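Local coordinates for protein beta-agarase D (Zobellia galactanivorans, PDB 4ASM) that cleaves the beta-1,4-galactosidic linkages of agarose in a random, endo-acting manner with retention of the anomeric configuration, through its family 16 glycoside hydrolase catalytic domain, at residues K59-P64 against D320-V325; T127-P132 against V225-P230; P170-R175 against A340-N345; A202-W207 against N280-M285; T262-V267 against S298-I303. One frame throughout, in Å; residues are numbered along the deposited sequence.

Contact 1 (K59-P64 against D320-V325); sequences KYHNRP and DIIINV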
# COMPACT_ATOMS: atom_id res chain seq x y z
N LYS A 59 -12.08 -3.28 -10.99
CA LYS A 59 -11.39 -4.55 -11.02
C LYS A 59 -9.89 -4.34 -10.80
O LYS A 59 -9.39 -3.25 -11.03
CB LYS A 59 -11.66 -5.26 -12.37
CG LYS A 59 -11.12 -6.67 -12.50
CD LYS A 59 -11.65 -7.28 -13.80
CE LYS A 59 -11.07 -8.66 -14.03
NZ LYS A 59 -11.83 -9.38 -15.11
N TYR A 60 -9.22 -5.39 -10.35
CA TYR A 60 -7.77 -5.43 -10.33
C TYR A 60 -7.22 -5.16 -11.73
O TYR A 60 -7.88 -5.40 -12.73
CB TYR A 60 -7.37 -6.83 -9.87
CG TYR A 60 -5.92 -7.11 -9.70
CD1 TYR A 60 -5.14 -6.39 -8.78
CD2 TYR A 60 -5.32 -8.15 -10.40
CE1 TYR A 60 -3.78 -6.71 -8.56
CE2 TYR A 60 -3.97 -8.45 -10.21
CZ TYR A 60 -3.21 -7.74 -9.29
OH TYR A 60 -1.87 -8.05 -9.10
N HIS A 61 -5.99 -4.66 -11.78
CA HIS A 61 -5.46 -4.01 -12.99
C HIS A 61 -5.26 -4.93 -14.20
O HIS A 61 -4.88 -6.10 -14.06
CB HIS A 61 -4.16 -3.25 -12.65
CG HIS A 61 -2.96 -4.12 -12.40
ND1 HIS A 61 -1.68 -3.65 -12.59
CD2 HIS A 61 -2.84 -5.41 -12.00
CE1 HIS A 61 -0.82 -4.61 -12.30
NE2 HIS A 61 -1.49 -5.69 -11.94
N ASN A 62 -5.54 -4.38 -15.38
CA ASN A 62 -5.32 -5.13 -16.62
C ASN A 62 -3.86 -5.49 -16.85
O ASN A 62 -2.94 -4.85 -16.33
CB ASN A 62 -5.82 -4.34 -17.84
CG ASN A 62 -7.33 -4.18 -17.87
OD1 ASN A 62 -8.08 -5.00 -17.36
ND2 ASN A 62 -7.77 -3.09 -18.50
N ARG A 63 -3.66 -6.52 -17.67
CA ARG A 63 -2.35 -6.87 -18.18
C ARG A 63 -1.77 -5.79 -19.10
O ARG A 63 -2.52 -4.95 -19.60
CB ARG A 63 -2.47 -8.18 -18.95
CG ARG A 63 -2.76 -9.34 -18.05
CD ARG A 63 -3.20 -10.55 -18.83
NE ARG A 63 -3.49 -11.65 -17.92
CZ ARG A 63 -2.57 -12.44 -17.38
NH1 ARG A 63 -1.28 -12.27 -17.68
NH2 ARG A 63 -2.93 -13.41 -16.55
N PRO A 64 -0.44 -5.78 -19.32
CA PRO A 64 0.17 -4.80 -20.24
C PRO A 64 -0.53 -4.72 -21.62
O PRO A 64 -0.66 -3.62 -22.16
CB PRO A 64 1.61 -5.30 -20.37
CG PRO A 64 1.88 -5.98 -19.02
CD PRO A 64 0.57 -6.65 -18.67
N ASP A 320 0.14 1.37 -12.16
CA ASP A 320 -1.29 1.57 -11.92
C ASP A 320 -1.54 1.91 -10.47
O ASP A 320 -0.97 1.29 -9.56
CB ASP A 320 -2.05 0.28 -12.23
CG ASP A 320 -1.91 -0.15 -13.68
OD1 ASP A 320 -2.12 0.71 -14.57
OD2 ASP A 320 -1.60 -1.33 -13.93
N ILE A 321 -2.45 2.86 -10.24
CA ILE A 321 -2.94 3.15 -8.88
C ILE A 321 -4.06 2.17 -8.57
O ILE A 321 -5.04 2.08 -9.33
CB ILE A 321 -3.50 4.57 -8.72
CG1 ILE A 321 -2.47 5.62 -9.10
CG2 ILE A 321 -3.98 4.79 -7.28
CD1 ILE A 321 -3.08 7.01 -9.36
N ILE A 322 -3.90 1.43 -7.47
CA ILE A 322 -4.88 0.44 -7.03
C ILE A 322 -5.32 0.76 -5.61
O ILE A 322 -4.51 1.12 -4.74
CB ILE A 322 -4.28 -0.99 -7.08
CG1 ILE A 322 -3.85 -1.32 -8.54
CG2 ILE A 322 -5.27 -2.00 -6.54
CD1 ILE A 322 -3.07 -2.60 -8.71
N ILE A 323 -6.63 0.69 -5.37
CA ILE A 323 -7.14 0.80 -4.01
C ILE A 323 -7.93 -0.46 -3.76
O ILE A 323 -8.74 -0.86 -4.60
CB ILE A 323 -8.01 2.06 -3.81
CG1 ILE A 323 -7.19 3.30 -4.13
CG2 ILE A 323 -8.55 2.08 -2.36
CD1 ILE A 323 -8.00 4.59 -4.08
N ASN A 324 -7.71 -1.10 -2.61
CA ASN A 324 -8.45 -2.33 -2.32
C ASN A 324 -8.49 -2.68 -0.85
O ASN A 324 -7.90 -2.00 -0.02
CB ASN A 324 -7.94 -3.53 -3.17
CG ASN A 324 -6.62 -4.13 -2.66
OD1 ASN A 324 -6.23 -3.92 -1.52
ND2 ASN A 324 -5.96 -4.91 -3.50
N VAL A 325 -9.18 -3.77 -0.56
CA VAL A 325 -9.14 -4.41 0.74
C VAL A 325 -8.65 -5.85 0.50
O VAL A 325 -9.00 -6.45 -0.51
CB VAL A 325 -10.55 -4.38 1.39
CG1 VAL A 325 -10.70 -5.42 2.52
CG2 VAL A 325 -10.86 -2.94 1.84
O HOH W 1 -2.86 -2.05 -16.18

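Contact 2 (T127-P132 against V225-P230); sequences TRVKYP and VNWVSP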
# COMPACT_ATOMS: atom_id res chain seq x y z
N THR A 127 -5.37 6.21 -15.22
CA THR A 127 -4.22 7.04 -15.51
C THR A 127 -3.04 6.54 -14.69
O THR A 127 -3.10 6.57 -13.45
CB THR A 127 -4.49 8.52 -15.20
OG1 THR A 127 -5.66 8.94 -15.92
CG2 THR A 127 -3.27 9.39 -15.61
N ARG A 128 -1.99 6.10 -15.37
CA ARG A 128 -0.79 5.58 -14.71
C ARG A 128 0.10 6.69 -14.18
O ARG A 128 -0.00 7.84 -14.59
CB ARG A 128 -0.03 4.64 -15.65
CG ARG A 128 -0.82 3.37 -15.93
CD ARG A 128 -0.09 2.43 -16.88
NE ARG A 128 -0.87 1.21 -17.09
CZ ARG A 128 -0.89 0.55 -18.25
NH1 ARG A 128 -0.17 1.00 -19.27
NH2 ARG A 128 -1.61 -0.56 -18.38
N VAL A 129 0.96 6.33 -13.24
CA VAL A 129 1.90 7.29 -12.67
C VAL A 129 3.34 6.81 -12.79
O VAL A 129 3.61 5.60 -12.83
CB VAL A 129 1.55 7.59 -11.19
CG1 VAL A 129 0.10 8.09 -11.05
CG2 VAL A 129 1.77 6.39 -10.27
N LYS A 130 4.26 7.76 -12.83
CA LYS A 130 5.69 7.45 -12.86
C LYS A 130 6.46 8.60 -12.23
O LYS A 130 6.03 9.76 -12.32
CB LYS A 130 6.17 7.21 -14.31
CG LYS A 130 7.54 6.49 -14.38
CD LYS A 130 7.96 6.20 -15.83
CE LYS A 130 9.27 5.44 -15.87
NZ LYS A 130 9.55 4.99 -17.26
N TYR A 131 7.60 8.30 -11.60
CA TYR A 131 8.42 9.36 -11.03
C TYR A 131 8.72 10.42 -12.11
O TYR A 131 8.85 10.09 -13.30
CB TYR A 131 9.72 8.80 -10.43
CG TYR A 131 10.69 8.33 -11.49
CD1 TYR A 131 11.61 9.21 -12.06
CD2 TYR A 131 10.67 7.00 -11.93
CE1 TYR A 131 12.47 8.80 -13.06
CE2 TYR A 131 11.55 6.57 -12.93
CZ TYR A 131 12.44 7.48 -13.48
OH TYR A 131 13.31 7.07 -14.47
N PRO A 132 8.81 11.69 -11.70
CA PRO A 132 8.52 12.19 -10.37
C PRO A 132 7.03 12.42 -10.19
O PRO A 132 6.38 13.04 -11.04
CB PRO A 132 9.30 13.51 -10.32
CG PRO A 132 9.34 13.97 -11.77
CD PRO A 132 9.23 12.75 -12.63
N VAL A 225 2.75 9.13 -0.85
CA VAL A 225 4.13 8.86 -1.21
C VAL A 225 4.60 9.83 -2.27
O VAL A 225 3.88 10.08 -3.26
CB VAL A 225 4.35 7.38 -1.65
CG1 VAL A 225 5.82 7.10 -1.92
CG2 VAL A 225 3.91 6.47 -0.60
N ASN A 226 5.80 10.38 -2.06
CA ASN A 226 6.47 11.17 -3.08
C ASN A 226 7.49 10.25 -3.72
O ASN A 226 8.48 9.85 -3.09
CB ASN A 226 7.12 12.42 -2.47
CG ASN A 226 7.73 13.34 -3.53
OD1 ASN A 226 7.33 13.33 -4.69
ND2 ASN A 226 8.72 14.13 -3.11
N TRP A 227 7.20 9.85 -4.96
CA TRP A 227 8.09 9.00 -5.74
C TRP A 227 9.00 9.94 -6.51
O TRP A 227 8.62 10.53 -7.52
CB TRP A 227 7.26 8.07 -6.63
CG TRP A 227 8.05 7.15 -7.50
CD1 TRP A 227 9.40 6.89 -7.44
CD2 TRP A 227 7.53 6.33 -8.55
NE1 TRP A 227 9.74 5.97 -8.41
CE2 TRP A 227 8.61 5.62 -9.10
CE3 TRP A 227 6.24 6.14 -9.07
CZ2 TRP A 227 8.44 4.73 -10.16
CZ3 TRP A 227 6.08 5.28 -10.12
CH2 TRP A 227 7.17 4.57 -10.65
N VAL A 228 10.19 10.12 -5.96
CA VAL A 228 11.10 11.19 -6.37
C VAL A 228 11.88 10.79 -7.62
O VAL A 228 12.05 11.61 -8.55
CB VAL A 228 12.08 11.52 -5.22
CG1 VAL A 228 13.13 12.56 -5.65
CG2 VAL A 228 11.31 12.03 -4.04
N SER A 229 12.34 9.55 -7.65
CA SER A 229 13.29 9.10 -8.65
C SER A 229 13.27 7.59 -8.70
O SER A 229 12.54 6.96 -7.93
CB SER A 229 14.68 9.59 -8.25
OG SER A 229 15.13 8.83 -7.13
N PRO A 230 14.09 6.99 -9.57
CA PRO A 230 14.22 5.52 -9.53
C PRO A 230 14.62 4.95 -8.16
O PRO A 230 14.39 3.78 -7.89
CB PRO A 230 15.31 5.25 -10.57
CG PRO A 230 15.16 6.36 -11.54
CD PRO A 230 14.85 7.57 -10.69

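Contact 3 (P170-R175 against A340-N345); sequences PGNDNR and AAEMAN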
# COMPACT_ATOMS: atom_id res chain seq x y z
N PRO A 170 -7.84 -3.67 15.90
CA PRO A 170 -7.25 -4.69 16.76
C PRO A 170 -8.05 -5.97 16.84
O PRO A 170 -7.54 -6.96 17.34
CB PRO A 170 -7.20 -4.01 18.14
CG PRO A 170 -8.29 -3.00 18.11
CD PRO A 170 -8.33 -2.51 16.66
N GLY A 171 -9.29 -5.97 16.36
CA GLY A 171 -10.18 -7.11 16.58
C GLY A 171 -10.99 -6.94 17.86
O GLY A 171 -10.54 -6.31 18.80
N ASN A 172 -12.18 -7.52 17.87
CA ASN A 172 -13.03 -7.46 19.06
C ASN A 172 -12.42 -8.18 20.26
O ASN A 172 -12.78 -7.87 21.39
CB ASN A 172 -14.45 -7.93 18.75
CG ASN A 172 -14.53 -9.40 18.34
OD1 ASN A 172 -13.54 -10.13 18.31
ND2 ASN A 172 -15.74 -9.83 18.02
N ASP A 173 -11.47 -9.09 20.02
CA ASP A 173 -10.72 -9.77 21.09
C ASP A 173 -9.26 -9.32 21.16
O ASP A 173 -8.44 -9.95 21.83
CB ASP A 173 -10.80 -11.30 20.92
CG ASP A 173 -10.23 -11.78 19.58
OD1 ASP A 173 -9.64 -10.94 18.86
OD2 ASP A 173 -10.40 -12.97 19.25
N ASN A 174 -8.91 -8.25 20.43
CA ASN A 174 -7.55 -7.71 20.42
C ASN A 174 -6.46 -8.60 19.82
O ASN A 174 -5.29 -8.32 19.99
CB ASN A 174 -7.11 -7.20 21.81
CG ASN A 174 -7.64 -5.83 22.10
OD1 ASN A 174 -7.43 -4.91 21.33
ND2 ASN A 174 -8.34 -5.70 23.21
N ARG A 175 -6.87 -9.62 19.06
CA ARG A 175 -5.88 -10.56 18.49
C ARG A 175 -4.92 -9.90 17.48
O ARG A 175 -3.85 -10.43 17.19
CB ARG A 175 -6.60 -11.74 17.86
CG ARG A 175 -7.35 -11.42 16.59
CD ARG A 175 -8.24 -12.61 16.26
NE ARG A 175 -9.07 -12.33 15.10
CZ ARG A 175 -10.11 -11.51 15.09
NH1 ARG A 175 -10.50 -10.86 16.22
NH2 ARG A 175 -10.78 -11.33 13.95
N ALA A 340 -17.08 -13.62 12.64
CA ALA A 340 -18.48 -13.36 12.31
C ALA A 340 -19.07 -12.18 13.06
O ALA A 340 -19.79 -11.37 12.48
CB ALA A 340 -19.31 -14.63 12.52
N ALA A 341 -18.77 -12.05 14.36
CA ALA A 341 -19.27 -10.94 15.15
C ALA A 341 -18.79 -9.60 14.59
O ALA A 341 -19.58 -8.65 14.46
CB ALA A 341 -18.87 -11.11 16.64
N GLU A 342 -17.51 -9.51 14.24
CA GLU A 342 -16.97 -8.29 13.65
C GLU A 342 -17.62 -7.96 12.32
O GLU A 342 -17.86 -6.80 12.02
CB GLU A 342 -15.46 -8.43 13.46
CG GLU A 342 -14.66 -8.39 14.75
CD GLU A 342 -13.28 -9.03 14.62
OE1 GLU A 342 -12.97 -9.60 13.55
OE2 GLU A 342 -12.52 -9.00 15.60
N MET A 343 -17.89 -8.99 11.52
CA MET A 343 -18.50 -8.81 10.20
C MET A 343 -19.96 -8.38 10.28
O MET A 343 -20.53 -7.95 9.28
CB MET A 343 -18.39 -10.09 9.37
CG MET A 343 -17.05 -10.29 8.70
SD MET A 343 -16.65 -9.07 7.40
CE MET A 343 -18.25 -8.61 6.78
N ALA A 344 -20.55 -8.48 11.47
CA ALA A 344 -21.90 -7.97 11.69
C ALA A 344 -21.98 -6.44 11.70
O ALA A 344 -23.06 -5.87 11.56
CB ALA A 344 -22.48 -8.55 12.97
N ASN A 345 -20.83 -5.77 11.84
CA ASN A 345 -20.79 -4.31 11.87
C ASN A 345 -20.28 -3.83 10.50
O ASN A 345 -19.08 -3.86 10.23
CB ASN A 345 -19.87 -3.83 13.00
CG ASN A 345 -19.90 -2.32 13.21
OD1 ASN A 345 -20.01 -1.85 14.34
ND2 ASN A 345 -19.78 -1.56 12.12

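Contact 4 (A202-W207 against N280-M285); sequences ADLNSW and NGYQKM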
# COMPACT_ATOMS: atom_id res chain seq x y z
N ALA A 202 11.14 -5.04 5.53
CA ALA A 202 10.89 -5.82 6.73
C ALA A 202 11.69 -5.29 7.92
O ALA A 202 11.84 -5.99 8.93
CB ALA A 202 11.21 -7.29 6.48
N ASP A 203 12.23 -4.08 7.81
CA ASP A 203 12.83 -3.44 8.98
C ASP A 203 11.73 -3.05 9.96
O ASP A 203 10.60 -2.72 9.56
CB ASP A 203 13.74 -2.24 8.62
CG ASP A 203 13.05 -1.15 7.83
OD1 ASP A 203 12.52 -1.44 6.73
OD2 ASP A 203 13.10 0.02 8.28
N LEU A 204 12.08 -3.08 11.24
CA LEU A 204 11.15 -2.67 12.29
C LEU A 204 10.53 -1.30 11.97
O LEU A 204 9.30 -1.09 12.12
CB LEU A 204 11.86 -2.65 13.64
CG LEU A 204 11.06 -2.08 14.82
CD1 LEU A 204 9.95 -3.02 15.25
CD2 LEU A 204 12.02 -1.74 15.99
N ASN A 205 11.35 -0.36 11.52
CA ASN A 205 10.88 1.01 11.28
C ASN A 205 9.88 1.13 10.12
O ASN A 205 9.20 2.15 10.01
CB ASN A 205 12.06 1.96 11.08
CG ASN A 205 12.78 2.31 12.38
OD1 ASN A 205 12.34 1.96 13.49
ND2 ASN A 205 13.90 3.03 12.25
N SER A 206 9.77 0.09 9.29
CA SER A 206 8.79 0.16 8.20
C SER A 206 7.36 0.01 8.72
O SER A 206 6.40 0.30 8.01
CB SER A 206 9.07 -0.87 7.09
OG SER A 206 8.76 -2.19 7.49
N TRP A 207 7.24 -0.49 9.94
CA TRP A 207 5.94 -0.58 10.62
C TRP A 207 5.84 0.69 11.47
O TRP A 207 6.28 0.74 12.63
CB TRP A 207 5.84 -1.89 11.40
CG TRP A 207 5.81 -3.05 10.46
CD1 TRP A 207 6.89 -3.72 9.93
CD2 TRP A 207 4.64 -3.65 9.89
NE1 TRP A 207 6.46 -4.70 9.07
CE2 TRP A 207 5.09 -4.68 9.02
CE3 TRP A 207 3.26 -3.43 10.02
CZ2 TRP A 207 4.21 -5.50 8.30
CZ3 TRP A 207 2.37 -4.25 9.30
CH2 TRP A 207 2.87 -5.28 8.45
N ASN A 280 15.67 -9.58 16.24
CA ASN A 280 14.38 -9.36 16.90
C ASN A 280 13.18 -9.52 15.95
O ASN A 280 12.16 -8.84 16.12
CB ASN A 280 14.37 -7.97 17.58
CG ASN A 280 15.53 -7.79 18.56
OD1 ASN A 280 15.80 -8.67 19.38
ND2 ASN A 280 16.18 -6.63 18.51
N GLY A 281 13.30 -10.43 14.97
CA GLY A 281 12.21 -10.73 14.02
C GLY A 281 12.06 -9.82 12.79
O GLY A 281 11.14 -10.00 11.98
N TYR A 282 12.96 -8.87 12.65
CA TYR A 282 12.89 -7.86 11.60
C TYR A 282 14.24 -7.79 10.92
O TYR A 282 15.23 -8.28 11.47
CB TYR A 282 12.55 -6.50 12.21
CG TYR A 282 11.14 -6.40 12.69
CD1 TYR A 282 10.10 -6.09 11.81
CD2 TYR A 282 10.82 -6.66 14.03
CE1 TYR A 282 8.79 -6.01 12.26
CE2 TYR A 282 9.51 -6.59 14.48
CZ TYR A 282 8.50 -6.27 13.58
OH TYR A 282 7.20 -6.20 14.01
N GLN A 283 14.31 -7.21 9.73
CA GLN A 283 15.60 -6.99 9.08
C GLN A 283 16.57 -6.27 10.03
O GLN A 283 16.23 -5.24 10.63
CB GLN A 283 15.43 -6.16 7.81
CG GLN A 283 16.76 -5.77 7.19
CD GLN A 283 16.65 -4.93 5.95
OE1 GLN A 283 15.64 -4.28 5.73
NE2 GLN A 283 17.69 -4.94 5.13
N LYS A 284 17.77 -6.83 10.20
CA LYS A 284 18.77 -6.20 11.06
C LYS A 284 19.31 -4.93 10.40
O LYS A 284 19.75 -4.95 9.24
CB LYS A 284 19.92 -7.18 11.36
CG LYS A 284 20.89 -6.65 12.42
CD LYS A 284 22.00 -7.65 12.67
CE LYS A 284 23.00 -7.07 13.68
NZ LYS A 284 24.12 -8.05 13.85
N MET A 285 19.24 -3.83 11.15
CA MET A 285 19.65 -2.53 10.63
C MET A 285 20.67 -1.90 11.58
O MET A 285 20.62 -2.13 12.80
CB MET A 285 18.44 -1.58 10.53
CG MET A 285 17.28 -2.15 9.70
SD MET A 285 17.65 -2.28 7.95
CE MET A 285 17.38 -0.61 7.38
O HOH W 2 13.59 -5.69 4.55
O HOH W 3 14.54 -1.86 4.74
O HOH W 4 14.78 -3.54 12.07

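Contact 5 (T262-V267 against S298-I303); sequences TYPAGV and SNISVI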
# COMPACT_ATOMS: atom_id res chain seq x y z
N THR A 262 18.94 4.78 9.32
CA THR A 262 19.38 3.40 9.37
C THR A 262 19.75 2.84 8.01
O THR A 262 19.46 3.43 6.98
CB THR A 262 18.30 2.48 10.00
OG1 THR A 262 17.11 2.56 9.20
CG2 THR A 262 17.98 2.86 11.46
N TYR A 263 20.44 1.71 8.01
CA TYR A 263 20.78 1.03 6.76
C TYR A 263 20.95 -0.47 7.07
O TYR A 263 21.14 -0.86 8.23
CB TYR A 263 22.04 1.65 6.12
CG TYR A 263 23.26 1.44 6.97
CD1 TYR A 263 23.57 2.34 8.01
CD2 TYR A 263 24.08 0.34 6.79
CE1 TYR A 263 24.65 2.12 8.84
CE2 TYR A 263 25.18 0.11 7.61
CZ TYR A 263 25.46 1.02 8.63
OH TYR A 263 26.53 0.81 9.48
N PRO A 264 20.85 -1.33 6.04
CA PRO A 264 20.94 -2.78 6.27
C PRO A 264 22.28 -3.23 6.84
O PRO A 264 23.36 -2.84 6.33
CB PRO A 264 20.72 -3.37 4.86
CG PRO A 264 19.97 -2.28 4.11
CD PRO A 264 20.55 -0.99 4.64
N ALA A 265 22.21 -4.03 7.90
CA ALA A 265 23.40 -4.58 8.55
C ALA A 265 23.97 -5.78 7.78
O ALA A 265 25.16 -6.04 7.83
CB ALA A 265 23.10 -4.97 9.98
N GLY A 266 23.12 -6.54 7.09
CA GLY A 266 23.62 -7.68 6.36
C GLY A 266 22.58 -8.47 5.60
O GLY A 266 21.39 -8.48 5.96
N VAL A 267 23.06 -9.11 4.54
CA VAL A 267 22.29 -10.08 3.78
C VAL A 267 23.24 -11.19 3.42
O VAL A 267 24.47 -11.01 3.39
CB VAL A 267 21.67 -9.50 2.49
CG1 VAL A 267 20.58 -8.48 2.79
CG2 VAL A 267 22.76 -8.91 1.54
N SER A 298 26.26 2.19 3.81
CA SER A 298 25.53 1.03 3.32
C SER A 298 26.10 0.44 2.04
O SER A 298 26.54 1.15 1.14
CB SER A 298 24.07 1.39 3.08
OG SER A 298 23.37 0.22 2.71
N ASN A 299 26.04 -0.89 1.97
CA ASN A 299 26.41 -1.62 0.78
C ASN A 299 25.30 -2.55 0.31
O ASN A 299 25.54 -3.49 -0.45
CB ASN A 299 27.68 -2.44 1.03
CG ASN A 299 28.92 -1.57 1.15
OD1 ASN A 299 29.74 -1.54 0.25
ND2 ASN A 299 29.05 -0.84 2.27
N ILE A 300 24.08 -2.27 0.75
CA ILE A 300 22.95 -3.15 0.48
C ILE A 300 21.77 -2.30 0.09
O ILE A 300 21.40 -1.36 0.80
CB ILE A 300 22.58 -3.98 1.73
CG1 ILE A 300 23.75 -4.91 2.11
CG2 ILE A 300 21.28 -4.78 1.51
CD1 ILE A 300 23.67 -5.47 3.50
N SER A 301 21.15 -2.60 -1.04
CA SER A 301 19.98 -1.84 -1.48
C SER A 301 18.79 -2.02 -0.54
O SER A 301 18.56 -3.12 -0.03
CB SER A 301 19.59 -2.27 -2.89
OG SER A 301 18.42 -1.60 -3.32
N VAL A 302 18.06 -0.93 -0.33
CA VAL A 302 16.79 -1.01 0.40
C VAL A 302 15.62 -1.05 -0.58
O VAL A 302 14.47 -1.14 -0.18
CB VAL A 302 16.62 0.16 1.41
CG1 VAL A 302 17.64 0.05 2.54
CG2 VAL A 302 16.69 1.53 0.74
N ILE A 303 15.93 -0.96 -1.88
CA ILE A 303 14.92 -1.10 -2.94
C ILE A 303 14.83 -2.55 -3.41
O ILE A 303 13.77 -3.16 -3.36
CB ILE A 303 15.22 -0.16 -4.16
CG1 ILE A 303 15.31 1.32 -3.75
CG2 ILE A 303 14.17 -0.36 -5.28
CD1 ILE A 303 14.12 1.90 -3.01

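Contact 1 (K59-P64 against D320-V325)
From CB round to ND1, His61 lies against Asp320 and Ile322. Its CB lies 3.4 Å from Asp320 OD2, and chi1 of 73° swings the imidazole round so that CG sits 4.0 Å from Ile322 CD1. That methyl stands over one face of the ring in a CH-pi contact, toward the rim. At the edge, ND1 donates to Asp320 OD2 (2.7 Å, 154° at the hydrogen), nearly in the imidazole plane and onto the anti lone pair; ring and carboxylate are almost perpendicular. A water donates to the same OD2 and to Asn62 O, tying the loop backbone to the carboxylate. CD2 of His61 lies over the centre of the Tyr60 ring, whose CE1 reaches Ile322 CD1 (4.2 Å). At the far end NE2 bonds Asp157, which should hold the imidazole in its rotation. This buried histidine-carboxylate pair joins a loop to strand 320-326 of the GH16 beta-sandwich, with Tyr60 close to Arg192 and Glu326, probable substrate-binding residues.

Contact 2 (T127-P132 against V225-P230)
Tyr131 has chi1 at 71°, which places its ring between its own backbone N and carbonyl carbon, and Trp227 has chi1 at 179°, which sends its indole out to meet it. The two side chains fit by means of an aliphatic carbon: Tyr131 CB sits almost squarely above the five-membered ring of Trp227, 3.5 Å from its centroid, in a CH-pi contact. The phenol beyond it leans against the indole with the planes at 59°, CD2 coming within 3.6 Å of Trp227 CZ2, which lies at the phenol's edge. One face of the Tyr131 ring is covered by Pro230, whose CD makes a second CH-pi contact while CG reaches CZ at 3.5 Å. The six-membered part of the indole runs under the backbone of Lys130 and Tyr131, where Lys130 CA approaches Trp227 CZ3 to 3.5 Å. The peptide bond before Pro132 is cis, and past it Pro132 CA directs its hydrogen at Trp227 O (3.3 Å). Trp227 packs further on Ile161 of strand 159-166, on Leu233 and on Met319, while backbone bonds join it to Val133. The contact therefore lies where the loop from strand 112-125 enters strand 133-140, the antiparallel neighbour of strand 220-229, which pairs on its other edge with strand 232-237.

Contact 3 (P170-R175 against A340-N345)
Glu342 and Arg175 meet head on, guanidinium and carboxylate only 15° from coplanar. NH2 of Arg175 gives a hydrogen to Glu342 OE1 (2.8 Å, 169°) on its syn lone pair, and NH1 reaches Glu342 OE2 at 2.8 Å, also on the syn side but tilted from the plane. The backbone N of Asn172 takes the anti lone pair of OE2 at 2.7 Å, so two donors grip that oxygen. Beside it, Asn172 OD1 bonds Asn339 ND2, and Asn172 ND2 rests 3.7 Å from Ala341 CB. One step out, Asp173 OD1 holds Arg175 twice, from opposite faces of the carboxylate: NH1 in a salt bridge of 2.8 Å, and the backbone N at 3.1 Å, closing an Asx turn. The arginine is extended from CG to NE, and Tyr335 O and Ser337 O take NE and NH2. The like-charged Asp173 and Glu342 are probably reconciled by the arginine between them. A type I turn from Gly171 to Asn174 presents the N-H of Asn172 to the glutamate. This surface network clips the loop between strand 159-166 and helix 177-180 onto the short, weakly bonded helix 340-343, which precedes the long strand 350-362.

Contact 4 (A202-W207 against N280-M285)
Tyr282 fills the tight half of this contact, with Leu204 over one face of its ring and Trp207 beside it. Leu204 CD1 makes a CH-pi contact 3.9 Å from the ring centroid, and Leu204 CA lies over the same ring. Ala202 O lies at the ring's edge, 3.4 Å from CD1, and Trp207 CD1 comes to 3.8 Å from Tyr282 CE1, the two rings inclined at 62°. With chi1 at -72° the phenol turns across the 202-207 segment, and its hydroxyl bonds that of Tyr178. One direct backbone bond joins the segments, Gln283 N to Ala202 O (2.9 Å), the donor well above the carbonyl plane. Here a loop ending in a short 3-10 turn, just before strand 207-208, is laid against strand 282-288 in the GH16 fold; Trp207 stacks on His184 and lies about 5 Å from the side chain of Glu165, the probable proton donor. The other half is wetter. Gln283 reaches out in an extended chain, and OE1 accepts from two waters, one bound to Ala202 N and one to Asp203 OD1. A third water links Leu204 N with Gln283 O. Asp203 N, in contrast, is buried with no partner, and Asp203 CB packs on Met285 CG at 3.7 Å while its carboxylate pairs with Arg243.

Contact 5 (T262-V267 against S298-I303)
Strand 259-264 ends at Pro264, and the chain beyond it bends past the irregular segment 298-303 that follows helix 291-297, the backbones nearing to 5.9 Å between the CA atoms of Tyr263 and Ser298. Pro264 is in the middle. Its CB packs on Ile300 CG2 at 3.7 Å, its CG and CD both meet Val302 CG1, and CD also approaches Ser298 OG (3.6 Å). Ile300 reaches further round the bend: CD1 lies 3.6 Å from Gly266 CA, and CG2 touches Val267 CG1 at 4.0 Å, the two side chains coming tip to tip. On the other flank Tyr263 CB abuts Ser298 CB at 3.7 Å, and the backbone N of Ser298 lies over one face of the tyrosine ring, whose hydroxyl bonds Asn286. Ser298 OG, anti to its own N (chi1 -175°), accepts from Ile300 N in a nearly straight bond of 3.2 Å, an ST turn that probably helps set Ile300 against Pro264; the same hydroxyl bonds Asp248 O. A second ST turn follows at Ser301, whose OG takes Ile303 N. The hydroxyls of Ser298, Ser301 and Tyr263 find partners within 298-303 or outside the two segments, and what passes between the segments is chiefly aliphatic, implying cohesion by shape and burial of carbon and not by directed bonds.

Overall arrangement
Contacts 1 and 2 adjoin, with centres about 16 Å apart: Asp320 OD1 and Arg128 NE form a salt bridge of 2.9 Å, and Ile321 packs on Val129. Contacts 4 and 5 lie closer still, at about 12 Å between centres, on neighbouring strands 282-288 and 259-264; Gln283 and Met285 pack on residues of 262-264. Contact 3 stands apart at the surface, about 28 Å centre to centre from contacts 1 and 4 and about 38 Å from contact 5. Along the chain, contacts 2, 4 and 5 nest inside the loop closed by contact 1. Contacts 1 and 4 come nearest the probable substrate site: the side chain of Tyr60 is about 6 Å from that of Glu326, and that of Trp207 about 4 Å from a bound di(hydroxyethyl)ether.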